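Local atomic coordinates of ankyrin repeat and SAM domain-containing protein 4B (Mus musculus, PDB entry 5F3X), a protein that probably acts as a scaffold that binds partner proteins through its ankyrin repeats, SAM domain and C-terminal PDZ-binding motif. Residues 13-18 against 33-38; 37-42 against 64-69; 44-49 against 58-63. All blocks are in the same frame, centred on the assembly; numbering follows the deposited sequence.

Interaction 1: residues 13-18 against 33-38; sequences EVFLQS and IDLEAL
F15 and L35 bring their helices, 11-18 and 35-39, nearest to each other, with 8.0 Å between their CA atoms, and no hydrogen bond joins the two segments. Contact is made entirely by apolar side chains. F15 directs its CB toward the shorter helix, and the first torsion, with CG anti to the backbone N (chi1 -177°), carries its ring to L38. There the ring atom CE2 of F15 lies 3.9 Å from CD2 of L38, the methyl approaching the ring obliquely. L35 meets F15 nearer its backbone, its CD1 lying 4.2 Å from CB of F15. A looser touch comes from L16, whose CD2 is 4.5 Å from CD2 of L38, so that this one methyl is shared between two residues of the first helix. These side chains form part of the core of a SAM domain, a compact bundle of five helices, and the long helix 53-71 closes it: F15 rests on A62, and L38 on I63. At the start of helix 35-39, D34 is the N-cap; its OD1 accepts from N of A37 at 2.8 Å, 31° out of the carboxylate plane. V14, F15, Q17 and S18 also pack against the chain of another protein.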
ATOM      1  N   GLU B  13     -13.835  13.234   4.057  1.00 58.43           N
ATOM      2  CA  GLU B  13     -12.934  14.153   4.743  1.00 57.83           C
ATOM      3  C   GLU B  13     -11.540  14.112   4.136  1.00 55.56           C
ATOM      4  O   GLU B  13     -10.973  15.160   3.795  1.00 56.97           O
ATOM      5  CB  GLU B  13     -12.872  13.849   6.235  1.00 61.37           C
ATOM      6  CG  GLU B  13     -11.859  14.755   6.962  1.00 60.82           C
ATOM      7  CD  GLU B  13     -12.001  14.743   8.477  1.00 62.02           C
ATOM      8  OE1 GLU B  13     -12.761  13.898   9.027  1.00 63.77           O
ATOM      9  OE2 GLU B  13     -11.354  15.602   9.112  1.00 60.91           O
ATOM     10  N   VAL B  14     -10.961  12.909   4.011  1.00 51.01           N
ATOM     11  CA  VAL B  14      -9.630  12.793   3.414  1.00 46.04           C
ATOM     12  C   VAL B  14      -9.632  13.429   2.039  1.00 48.09           C
ATOM     13  O   VAL B  14      -8.705  14.168   1.675  1.00 48.75           O
ATOM     14  CB  VAL B  14      -9.176  11.319   3.326  1.00 40.50           C
ATOM     15  CG1 VAL B  14      -7.749  11.255   2.788  1.00 39.72           C
ATOM     16  CG2 VAL B  14      -9.272  10.626   4.655  1.00 40.21           C
ATOM     17  N   PHE B  15     -10.684  13.148   1.255  1.00 45.69           N
ATOM     18  CA  PHE B  15     -10.832  13.736  -0.066  1.00 42.49           C
ATOM     19  C   PHE B  15     -10.694  15.258  -0.017  1.00 41.60           C
ATOM     20  O   PHE B  15      -9.754  15.818  -0.593  1.00 42.25           O
ATOM     21  CB  PHE B  15     -12.170  13.311  -0.666  1.00 45.95           C
ATOM     22  CG  PHE B  15     -12.383  13.814  -2.061  1.00 49.57           C
ATOM     23  CD1 PHE B  15     -11.665  13.273  -3.122  1.00 49.89           C
ATOM     24  CD2 PHE B  15     -13.270  14.847  -2.313  1.00 48.74           C
ATOM     25  CE1 PHE B  15     -11.842  13.746  -4.397  1.00 50.45           C
ATOM     26  CE2 PHE B  15     -13.450  15.320  -3.593  1.00 48.07           C
ATOM     27  CZ  PHE B  15     -12.736  14.775  -4.634  1.00 49.93           C
ATOM     28  N   LEU B  16     -11.612  15.944   0.685  1.00 40.73           N
ATOM     29  CA  LEU B  16     -11.516  17.405   0.790  1.00 42.75           C
ATOM     30  C   LEU B  16     -10.158  17.841   1.325  1.00 43.86           C
ATOM     31  O   LEU B  16      -9.567  18.807   0.829  1.00 43.27           O
ATOM     32  CB  LEU B  16     -12.631  17.958   1.671  1.00 45.21           C
ATOM     33  CG  LEU B  16     -14.054  17.622   1.205  1.00 47.97           C
ATOM     34  CD1 LEU B  16     -15.073  18.086   2.244  1.00 50.26           C
ATOM     35  CD2 LEU B  16     -14.351  18.227  -0.189  1.00 46.48           C
ATOM     36  N   GLN B  17      -9.638  17.127   2.322  1.00 46.79           N
ATOM     37  CA  GLN B  17      -8.339  17.466   2.897  1.00 48.78           C
ATOM     38  C   GLN B  17      -7.252  17.505   1.827  1.00 51.07           C
ATOM     39  O   GLN B  17      -6.497  18.482   1.713  1.00 50.15           O
ATOM     40  CB  GLN B  17      -8.008  16.451   3.989  1.00 50.50           C
ATOM     41  CG  GLN B  17      -6.782  16.769   4.799  1.00 53.62           C
ATOM     42  CD  GLN B  17      -6.874  18.096   5.522  1.00 55.70           C
ATOM     43  OE1 GLN B  17      -7.912  18.443   6.136  1.00 56.00           O
ATOM     44  NE2 GLN B  17      -5.785  18.866   5.440  1.00 53.88           N
ATOM     45  N   SER B  18      -7.176  16.453   1.012  1.00 54.92           N
ATOM     46  CA  SER B  18      -6.212  16.402  -0.084  1.00 56.00           C
ATOM     47  C   SER B  18      -6.305  17.602  -1.031  1.00 56.20           C
ATOM     48  O   SER B  18      -5.313  17.951  -1.683  1.00 55.44           O
ATOM     49  CB  SER B  18      -6.431  15.116  -0.875  1.00 54.30           C
ATOM     50  OG  SER B  18      -7.709  15.132  -1.513  1.00 51.73           O
ATOM     51  N   ILE B  33     -24.087  15.158   2.698  1.00 48.45           N
ATOM     52  CA  ILE B  33     -23.372  14.821   1.476  1.00 50.28           C
ATOM     53  C   ILE B  33     -22.178  13.962   1.864  1.00 53.68           C
ATOM     54  O   ILE B  33     -21.146  14.477   2.302  1.00 57.44           O
ATOM     55  CB  ILE B  33     -22.917  16.087   0.750  1.00 48.56           C
ATOM     56  CG1 ILE B  33     -24.125  16.991   0.493  1.00 48.87           C
ATOM     57  CG2 ILE B  33     -22.162  15.734  -0.528  1.00 50.02           C
ATOM     58  CD1 ILE B  33     -23.770  18.293  -0.196  1.00 49.15           C
ATOM     59  N   ASP B  34     -22.272  12.658   1.640  1.00 52.87           N
ATOM     60  CA  ASP B  34     -21.076  11.842   1.772  1.00 51.82           C
ATOM     61  C   ASP B  34     -20.301  11.924   0.457  1.00 49.40           C
ATOM     62  O   ASP B  34     -20.697  12.638  -0.470  1.00 46.79           O
ATOM     63  CB  ASP B  34     -21.435  10.411   2.175  1.00 52.56           C
ATOM     64  CG  ASP B  34     -22.594   9.832   1.364  1.00 56.63           C
ATOM     65  OD1 ASP B  34     -22.953  10.419   0.319  1.00 55.83           O
ATOM     66  OD2 ASP B  34     -23.135   8.766   1.768  1.00 59.13           O
ATOM     67  N   LEU B  35     -19.163  11.228   0.363  1.00 46.35           N
ATOM     68  CA  LEU B  35     -18.436  11.273  -0.901  1.00 43.24           C
ATOM     69  C   LEU B  35     -19.257  10.629  -2.008  1.00 50.55           C
ATOM     70  O   LEU B  35     -19.159  11.033  -3.172  1.00 56.29           O
ATOM     71  CB  LEU B  35     -17.066  10.618  -0.757  1.00 39.41           C
ATOM     72  CG  LEU B  35     -16.175  10.333  -1.969  1.00 41.27           C
ATOM     73  CD1 LEU B  35     -14.702  10.151  -1.590  1.00 38.56           C
ATOM     74  CD2 LEU B  35     -16.662   9.061  -2.671  1.00 47.22           C
ATOM     75  N   GLU B  36     -20.074   9.633  -1.663  1.00 51.25           N
ATOM     76  CA  GLU B  36     -20.990   9.053  -2.633  1.00 51.55           C
ATOM     77  C   GLU B  36     -21.851  10.129  -3.272  1.00 52.49           C
ATOM     78  O   GLU B  36     -21.926  10.232  -4.496  1.00 54.68           O
ATOM     79  CB  GLU B  36     -21.867   8.007  -1.950  1.00 53.88           C
ATOM     80  CG  GLU B  36     -23.124   7.636  -2.703  1.00 59.99           C
ATOM     81  CD  GLU B  36     -23.685   6.275  -2.297  1.00 71.24           C
ATOM     82  OE1 GLU B  36     -24.808   5.923  -2.749  1.00 73.21           O
ATOM     83  OE2 GLU B  36     -23.002   5.547  -1.526  1.00 78.55           O
ATOM     84  N   ALA B  37     -22.515  10.938  -2.441  1.00 50.17           N
ATOM     85  CA  ALA B  37     -23.410  11.959  -2.945  1.00 48.81           C
ATOM     86  C   ALA B  37     -22.642  13.068  -3.646  1.00 52.20           C
ATOM     87  O   ALA B  37     -23.139  13.638  -4.631  1.00 52.07           O
ATOM     88  CB  ALA B  37     -24.248  12.532  -1.805  1.00 48.55           C
ATOM     89  N   LEU B  38     -21.436  13.377  -3.163  1.00 53.21           N
ATOM     90  CA  LEU B  38     -20.650  14.449  -3.761  1.00 53.42           C
ATOM     91  C   LEU B  38     -20.412  14.192  -5.247  1.00 56.98           C
ATOM     92  O   LEU B  38     -20.584  15.098  -6.075  1.00 58.59           O
ATOM     93  CB  LEU B  38     -19.329  14.605  -3.013  1.00 49.99           C
ATOM     94  CG  LEU B  38     -18.475  15.756  -3.525  1.00 41.75           C
ATOM     95  CD1 LEU B  38     -19.322  17.040  -3.514  1.00 39.27           C
ATOM     96  CD2 LEU B  38     -17.173  15.889  -2.717  1.00 39.98           C
TER

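Interaction 2: residues 37-42 against 64-69; sequences ALLLCS and DKRKQV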
ATOM      1  N   ALA B  37     -22.515  10.938  -2.441  1.00 50.17           N
ATOM      2  CA  ALA B  37     -23.410  11.959  -2.945  1.00 48.81           C
ATOM      3  C   ALA B  37     -22.642  13.068  -3.646  1.00 52.20           C
ATOM      4  O   ALA B  37     -23.139  13.638  -4.631  1.00 52.07           O
ATOM      5  CB  ALA B  37     -24.248  12.532  -1.805  1.00 48.55           C
ATOM      6  N   LEU B  38     -21.436  13.377  -3.163  1.00 53.21           N
ATOM      7  CA  LEU B  38     -20.650  14.449  -3.761  1.00 53.42           C
ATOM      8  C   LEU B  38     -20.412  14.192  -5.247  1.00 56.98           C
ATOM      9  O   LEU B  38     -20.584  15.098  -6.075  1.00 58.59           O
ATOM     10  CB  LEU B  38     -19.329  14.605  -3.013  1.00 49.99           C
ATOM     11  CG  LEU B  38     -18.475  15.756  -3.525  1.00 41.75           C
ATOM     12  CD1 LEU B  38     -19.322  17.040  -3.514  1.00 39.27           C
ATOM     13  CD2 LEU B  38     -17.173  15.889  -2.717  1.00 39.98           C
ATOM     14  N   LEU B  39     -20.052  12.951  -5.608  1.00 55.33           N
ATOM     15  CA  LEU B  39     -19.790  12.639  -7.011  1.00 57.48           C
ATOM     16  C   LEU B  39     -21.051  12.698  -7.868  1.00 55.63           C
ATOM     17  O   LEU B  39     -20.943  12.786  -9.091  1.00 57.39           O
ATOM     18  CB  LEU B  39     -19.128  11.261  -7.155  1.00 61.23           C
ATOM     19  CG  LEU B  39     -17.891  10.949  -6.287  1.00 63.55           C
ATOM     20  CD1 LEU B  39     -17.156   9.727  -6.785  1.00 61.47           C
ATOM     21  CD2 LEU B  39     -16.947  12.128  -6.189  1.00 64.13           C
ATOM     22  N   LEU B  40     -22.238  12.669  -7.258  1.00 53.76           N
ATOM     23  CA  LEU B  40     -23.513  12.868  -7.952  1.00 51.12           C
ATOM     24  C   LEU B  40     -23.875  14.345  -8.148  1.00 50.22           C
ATOM     25  O   LEU B  40     -24.985  14.648  -8.615  1.00 43.58           O
ATOM     26  CB  LEU B  40     -24.647  12.190  -7.173  1.00 47.73           C
ATOM     27  CG  LEU B  40     -24.726  10.672  -7.019  1.00 45.24           C
ATOM     28  CD1 LEU B  40     -26.046  10.291  -6.320  1.00 45.78           C
ATOM     29  CD2 LEU B  40     -24.620   9.991  -8.361  1.00 40.86           C
ATOM     30  N   CYS B  41     -23.000  15.266  -7.741  1.00 53.17           N
ATOM     31  CA  CYS B  41     -23.298  16.693  -7.749  1.00 52.17           C
ATOM     32  C   CYS B  41     -22.817  17.369  -9.027  1.00 50.93           C
ATOM     33  O   CYS B  41     -21.728  17.077  -9.552  1.00 47.99           O
ATOM     34  CB  CYS B  41     -22.674  17.384  -6.536  1.00 49.53           C
ATOM     35  SG  CYS B  41     -23.605  17.090  -5.032  1.00 51.57           S
ATOM     36  N   SER B  42     -23.638  18.280  -9.516  1.00 49.41           N
ATOM     37  CA  SER B  42     -23.273  19.080 -10.665  1.00 49.17           C
ATOM     38  C   SER B  42     -22.791  20.447 -10.213  1.00 49.73           C
ATOM     39  O   SER B  42     -22.962  20.850  -9.054  1.00 44.75           O
ATOM     40  CB  SER B  42     -24.476  19.257 -11.580  1.00 45.61           C
ATOM     41  OG  SER B  42     -25.407  20.069 -10.887  1.00 47.17           O
ATOM     42  N   ASP B  64     -13.771  14.777 -11.086  1.00 58.90           N
ATOM     43  CA  ASP B  64     -13.693  14.208 -12.415  1.00 66.34           C
ATOM     44  C   ASP B  64     -12.405  13.410 -12.603  1.00 65.89           C
ATOM     45  O   ASP B  64     -12.418  12.345 -13.239  1.00 66.92           O
ATOM     46  CB  ASP B  64     -13.812  15.322 -13.442  1.00 73.91           C
ATOM     47  CG  ASP B  64     -13.529  14.841 -14.828  1.00 84.67           C
ATOM     48  OD1 ASP B  64     -14.456  14.262 -15.444  1.00 90.04           O
ATOM     49  OD2 ASP B  64     -12.367  15.018 -15.277  1.00 86.30           O
ATOM     50  N   LYS B  65     -11.293  13.913 -12.064  1.00 61.19           N
ATOM     51  CA  LYS B  65     -10.058  13.141 -12.042  1.00 61.24           C
ATOM     52  C   LYS B  65     -10.275  11.787 -11.379  1.00 63.22           C
ATOM     53  O   LYS B  65      -9.822  10.757 -11.887  1.00 69.84           O
ATOM     54  CB  LYS B  65      -8.965  13.932 -11.313  1.00 55.91           C
ATOM     55  CG  LYS B  65      -8.644  15.259 -11.952  1.00 53.36           C
ATOM     56  CD  LYS B  65      -7.279  15.806 -11.590  1.00 54.22           C
ATOM     57  CE  LYS B  65      -6.920  16.920 -12.597  1.00 63.30           C
ATOM     58  NZ  LYS B  65      -5.493  17.405 -12.591  1.00 66.54           N
ATOM     59  N   ARG B  66     -10.989  11.773 -10.247  1.00 57.58           N
ATOM     60  CA  ARG B  66     -11.242  10.532  -9.516  1.00 55.18           C
ATOM     61  C   ARG B  66     -12.169   9.593 -10.281  1.00 56.98           C
ATOM     62  O   ARG B  66     -11.945   8.381 -10.291  1.00 51.41           O
ATOM     63  CB  ARG B  66     -11.843  10.842  -8.145  1.00 53.71           C
ATOM     64  CG  ARG B  66     -12.323   9.599  -7.331  1.00 54.16           C
ATOM     65  CD  ARG B  66     -12.872  10.045  -5.968  1.00 50.45           C
ATOM     66  NE  ARG B  66     -13.127   8.990  -4.982  1.00 52.26           N
ATOM     67  CZ  ARG B  66     -12.199   8.505  -4.167  1.00 52.20           C
ATOM     68  NH1 ARG B  66     -10.949   8.945  -4.249  1.00 51.01           N
ATOM     69  NH2 ARG B  66     -12.507   7.577  -3.287  1.00 54.24           N
ATOM     70  N   LYS B  67     -13.253  10.115 -10.860  1.00 50.65           N
ATOM     71  CA  LYS B  67     -14.161   9.262 -11.624  1.00 66.07           C
ATOM     72  C   LYS B  67     -13.423   8.587 -12.774  1.00 66.02           C
ATOM     73  O   LYS B  67     -13.689   7.422 -13.105  1.00 67.75           O
ATOM     74  CB  LYS B  67     -15.335  10.079 -12.170  1.00 66.02           C
ATOM     75  CG  LYS B  67     -16.396  10.469 -11.160  1.00 66.35           C
ATOM     76  CD  LYS B  67     -17.731  10.722 -11.869  1.00 69.60           C
ATOM     77  CE  LYS B  67     -18.568  11.782 -11.161  1.00 70.71           C
ATOM     78  NZ  LYS B  67     -19.329  12.645 -12.157  1.00 74.07           N
ATOM     79  N   GLN B  68     -12.473   9.303 -13.376  1.00 65.03           N
ATOM     80  CA  GLN B  68     -11.796   8.789 -14.553  1.00 70.80           C
ATOM     81  C   GLN B  68     -10.810   7.683 -14.199  1.00 70.54           C
ATOM     82  O   GLN B  68     -10.812   6.622 -14.836  1.00 75.51           O
ATOM     83  CB  GLN B  68     -11.107   9.931 -15.299  1.00 79.40           C
ATOM     84  CG  GLN B  68     -11.905  10.389 -16.517  1.00 92.00           C
ATOM     85  CD  GLN B  68     -11.258  11.562 -17.212  1.00 98.41           C
ATOM     86  OE1 GLN B  68     -10.348  12.199 -16.656  1.00 99.26           O
ATOM     87  NE2 GLN B  68     -11.711  11.858 -18.440  1.00100.89           N
ATOM     88  N   VAL B  69      -9.962   7.900 -13.189  1.00 64.38           N
ATOM     89  CA  VAL B  69      -8.956   6.882 -12.886  1.00 67.52           C
ATOM     90  C   VAL B  69      -9.575   5.663 -12.218  1.00 69.98           C
ATOM     91  O   VAL B  69      -9.032   4.559 -12.322  1.00 73.60           O
ATOM     92  CB  VAL B  69      -7.810   7.455 -12.039  1.00 66.96           C
ATOM     93  CG1 VAL B  69      -7.111   8.553 -12.807  1.00 54.08           C
ATOM     94  CG2 VAL B  69      -8.325   7.949 -10.685  1.00 50.72           C
TER
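In the SAM helical bundle, L39, near the end of the short helix 35-39, lies against the long helix 53-71, where it meets R66 and K67. L39 and K67 are nearest in backbone, their CA atoms 8.0 Å apart. The two basic residues reach different parts of the leucine. K67 comes to its backbone end: bends at chi3 (-149°) and chi4 (144°) bring CE of K67 beside O of L39, at 3.3 Å, and beside CB of L39, at 4.1 Å. The NZ of K67 is 3.5 Å from O of L39. R66 comes to the tip, where CD1 of L39 is 4.4 Å from CD of R66 and stands at the edge of the guanidinium, near its plane. The polar end of R66 is engaged outside the two segments, its NH1 in a salt bridge with an acidic side chain of the chain of another protein and its NH2 in a hydrogen bond to the backbone of that chain. L39 also touches I63, one turn earlier on the long helix. Its side chain thus sits beside the basic residues at the margin of the apolar core, in a five-helix SAM bundle whose short helix 35-39 packs on the long last helix.

Interaction 3: residues 44-49 against 58-63; sequences EDLQNI and KVLSAI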
ATOM      1  N   GLU B  44     -24.473  22.965 -10.874  1.00 47.73           N
ATOM      2  CA  GLU B  44     -25.639  23.671 -10.348  1.00 51.12           C
ATOM      3  C   GLU B  44     -26.039  23.157  -8.964  1.00 45.22           C
ATOM      4  O   GLU B  44     -26.495  23.945  -8.128  1.00 48.09           O
ATOM      5  CB  GLU B  44     -26.831  23.605 -11.306  1.00 54.53           C
ATOM      6  CG  GLU B  44     -28.041  24.403 -10.757  1.00 59.53           C
ATOM      7  CD  GLU B  44     -29.304  24.283 -11.623  1.00 69.59           C
ATOM      8  OE1 GLU B  44     -29.382  23.334 -12.444  1.00 73.76           O
ATOM      9  OE2 GLU B  44     -30.229  25.122 -11.468  1.00 71.52           O
ATOM     10  N   ASP B  45     -25.844  21.866  -8.687  1.00 82.91           N
ATOM     11  CA  ASP B  45     -26.046  21.370  -7.328  1.00 71.71           C
ATOM     12  C   ASP B  45     -25.202  22.157  -6.326  1.00 67.02           C
ATOM     13  O   ASP B  45     -25.690  22.557  -5.261  1.00 68.55           O
ATOM     14  CB  ASP B  45     -25.707  19.882  -7.265  1.00 70.28           C
ATOM     15  CG  ASP B  45     -26.788  19.009  -7.869  1.00 74.32           C
ATOM     16  OD1 ASP B  45     -27.973  19.185  -7.510  1.00 76.10           O
ATOM     17  OD2 ASP B  45     -26.454  18.155  -8.719  1.00 75.35           O
ATOM     18  N   LEU B  46     -23.930  22.408  -6.666  1.00 59.10           N
ATOM     19  CA  LEU B  46     -23.043  23.083  -5.728  1.00 57.48           C
ATOM     20  C   LEU B  46     -23.318  24.578  -5.651  1.00 62.14           C
ATOM     21  O   LEU B  46     -23.007  25.211  -4.632  1.00 64.05           O
ATOM     22  CB  LEU B  46     -21.582  22.829  -6.099  1.00 53.43           C
ATOM     23  CG  LEU B  46     -21.157  21.356  -6.049  1.00 52.94           C
ATOM     24  CD1 LEU B  46     -19.785  21.158  -6.651  1.00 42.22           C
ATOM     25  CD2 LEU B  46     -21.263  20.797  -4.621  1.00 43.84           C
ATOM     26  N   GLN B  47     -23.863  25.167  -6.724  1.00 67.06           N
ATOM     27  CA  GLN B  47     -24.378  26.529  -6.635  1.00 68.07           C
ATOM     28  C   GLN B  47     -25.566  26.609  -5.691  1.00 71.15           C
ATOM     29  O   GLN B  47     -25.789  27.648  -5.063  1.00 73.59           O
ATOM     30  CB  GLN B  47     -24.814  27.034  -8.002  1.00 70.34           C
ATOM     31  CG  GLN B  47     -23.794  27.804  -8.791  1.00 72.18           C
ATOM     32  CD  GLN B  47     -24.380  28.318 -10.098  1.00 75.23           C
ATOM     33  OE1 GLN B  47     -24.793  29.470 -10.186  1.00 78.27           O
ATOM     34  NE2 GLN B  47     -24.432  27.459 -11.112  1.00 74.63           N
ATOM     35  N   ASN B  48     -26.353  25.538  -5.592  1.00 74.80           N
ATOM     36  CA  ASN B  48     -27.533  25.597  -4.739  1.00 78.84           C
ATOM     37  C   ASN B  48     -27.155  25.704  -3.264  1.00 80.25           C
ATOM     38  O   ASN B  48     -27.873  26.349  -2.491  1.00 84.38           O
ATOM     39  CB  ASN B  48     -28.435  24.395  -5.012  1.00 82.78           C
ATOM     40  CG  ASN B  48     -29.255  24.567  -6.289  1.00 88.21           C
ATOM     41  OD1 ASN B  48     -29.496  25.691  -6.735  1.00 90.46           O
ATOM     42  ND2 ASN B  48     -29.693  23.457  -6.875  1.00 90.78           N
ATOM     43  N   ILE B  49     -26.026  25.130  -2.863  1.00 72.47           N
ATOM     44  CA  ILE B  49     -25.575  25.238  -1.480  1.00 68.85           C
ATOM     45  C   ILE B  49     -24.612  26.403  -1.331  1.00 66.55           C
ATOM     46  O   ILE B  49     -23.850  26.458  -0.361  1.00 69.46           O
ATOM     47  CB  ILE B  49     -24.981  23.921  -0.949  1.00 65.38           C
ATOM     48  CG1 ILE B  49     -23.834  23.423  -1.832  1.00 61.62           C
ATOM     49  CG2 ILE B  49     -26.103  22.881  -0.804  1.00 64.76           C
ATOM     50  CD1 ILE B  49     -23.070  22.263  -1.243  1.00 59.32           C
ATOM     51  N   LYS B  58     -12.611  23.730  -8.453  1.00 52.60           N
ATOM     52  CA  LYS B  58     -11.634  22.839  -7.835  1.00 49.91           C
ATOM     53  C   LYS B  58     -12.278  21.528  -7.418  1.00 48.76           C
ATOM     54  O   LYS B  58     -11.739  20.451  -7.690  1.00 51.18           O
ATOM     55  CB  LYS B  58     -10.963  23.524  -6.638  1.00 53.31           C
ATOM     56  CG  LYS B  58      -9.852  24.506  -7.038  1.00 56.01           C
ATOM     57  CD  LYS B  58      -9.613  25.585  -5.989  1.00 54.44           C
ATOM     58  CE  LYS B  58      -8.545  26.553  -6.483  1.00 56.48           C
ATOM     59  NZ  LYS B  58      -8.073  27.469  -5.394  1.00 59.26           N
ATOM     60  N   VAL B  59     -13.443  21.598  -6.765  1.00 48.13           N
ATOM     61  CA  VAL B  59     -14.177  20.379  -6.405  1.00 46.96           C
ATOM     62  C   VAL B  59     -14.473  19.540  -7.645  1.00 46.08           C
ATOM     63  O   VAL B  59     -14.224  18.333  -7.665  1.00 46.08           O
ATOM     64  CB  VAL B  59     -15.477  20.714  -5.651  1.00 47.23           C
ATOM     65  CG1 VAL B  59     -16.167  19.471  -5.291  1.00 50.36           C
ATOM     66  CG2 VAL B  59     -15.197  21.436  -4.376  1.00 48.94           C
ATOM     67  N   LEU B  60     -15.025  20.155  -8.698  1.00 48.16           N
ATOM     68  CA  LEU B  60     -15.465  19.318  -9.810  1.00 50.79           C
ATOM     69  C   LEU B  60     -14.283  18.780 -10.588  1.00 51.40           C
ATOM     70  O   LEU B  60     -14.335  17.654 -11.094  1.00 52.63           O
ATOM     71  CB  LEU B  60     -16.442  20.061 -10.725  1.00 46.73           C
ATOM     72  CG  LEU B  60     -17.781  20.446 -10.063  1.00 47.53           C
ATOM     73  CD1 LEU B  60     -18.293  21.832 -10.486  1.00 49.81           C
ATOM     74  CD2 LEU B  60     -18.828  19.383 -10.295  1.00 46.13           C
ATOM     75  N   SER B  61     -13.196  19.541 -10.650  1.00 53.33           N
ATOM     76  CA  SER B  61     -11.971  19.017 -11.230  1.00 55.25           C
ATOM     77  C   SER B  61     -11.538  17.757 -10.501  1.00 58.97           C
ATOM     78  O   SER B  61     -11.255  16.730 -11.128  1.00 63.96           O
ATOM     79  CB  SER B  61     -10.883  20.084 -11.171  1.00 57.75           C
ATOM     80  OG  SER B  61      -9.604  19.557 -11.468  1.00 60.71           O
ATOM     81  N   ALA B  62     -11.520  17.813  -9.165  1.00 54.10           N
ATOM     82  CA  ALA B  62     -11.082  16.676  -8.362  1.00 50.66           C
ATOM     83  C   ALA B  62     -12.023  15.493  -8.513  1.00 55.17           C
ATOM     84  O   ALA B  62     -11.578  14.340  -8.566  1.00 60.94           O
ATOM     85  CB  ALA B  62     -10.980  17.083  -6.893  1.00 44.62           C
ATOM     86  N   ILE B  63     -13.332  15.762  -8.558  1.00 53.19           N
ATOM     87  CA  ILE B  63     -14.323  14.708  -8.734  1.00 51.97           C
ATOM     88  C   ILE B  63     -14.123  14.014 -10.069  1.00 55.34           C
ATOM     89  O   ILE B  63     -14.288  12.796 -10.196  1.00 60.19           O
ATOM     90  CB  ILE B  63     -15.736  15.305  -8.617  1.00 50.63           C
ATOM     91  CG1 ILE B  63     -16.017  15.707  -7.169  1.00 55.11           C
ATOM     92  CG2 ILE B  63     -16.804  14.341  -9.156  1.00 46.51           C
ATOM     93  CD1 ILE B  63     -17.130  16.739  -7.047  1.00 55.75           C
TER
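L46 points its CB toward V59 and L60, from helix 43-48 to helix 53-71, across a gap of 9.3 Å between the CA atoms of L46 and V59. The CB and CG of L46 approach no atom of 58-63 closely; they act as the stem that carries two methyls inward. With chi1 at -62°, CG lies anti to the carbonyl carbon, and the extended second torsion (170°) sends CD1 onward to the long helix. This methyl does all the touching across the two segments. It meets L60 tip to tip, 4.0 Å from CG of L60, and sits about equally far from the two methyls of that leucine, with CD2 of L60 at 4.2 Å. The same methyl, CD1 of L46, also reaches CG1 of V59, at 4.2 Å. Here helix 43-48, the fourth of the five helices of the SAM fold, packs on the long last helix through these apolar side chains. The second methyl turns aside from 58-63; within its own segment, CD2 of L46 lies 4.1 Å from CD1 of I49. L46 also touches R56, earlier on the long helix, while V59 is backed by L21 and M51. Next to the contact, D45 N is capped by the OG of S42, which fixes the start of helix 43-48.

Overall arrangement
Helix 53-71 serves all three contacts, directly in interactions 2 and 3 and, in interaction 1, through residues of 58-63 that touch its side chains. Interactions 2 and 3 are closest, their centres about 9 Å apart, and are joined where CD2 of L39 lies 3.7 Å from CG2 of I63. Interactions 1 and 2 share A37 and L38, with centres about 10 Å apart. Interactions 1 and 3, about 12 Å apart between centres, meet where CZ of F15 lies 3.7 Å from CB of A62. Along the chain, 44-49/58-63 is nested in the loop closed by 37-42/64-69. The partner protein touches the segments of interactions 1 and 2 but not those of interaction 3.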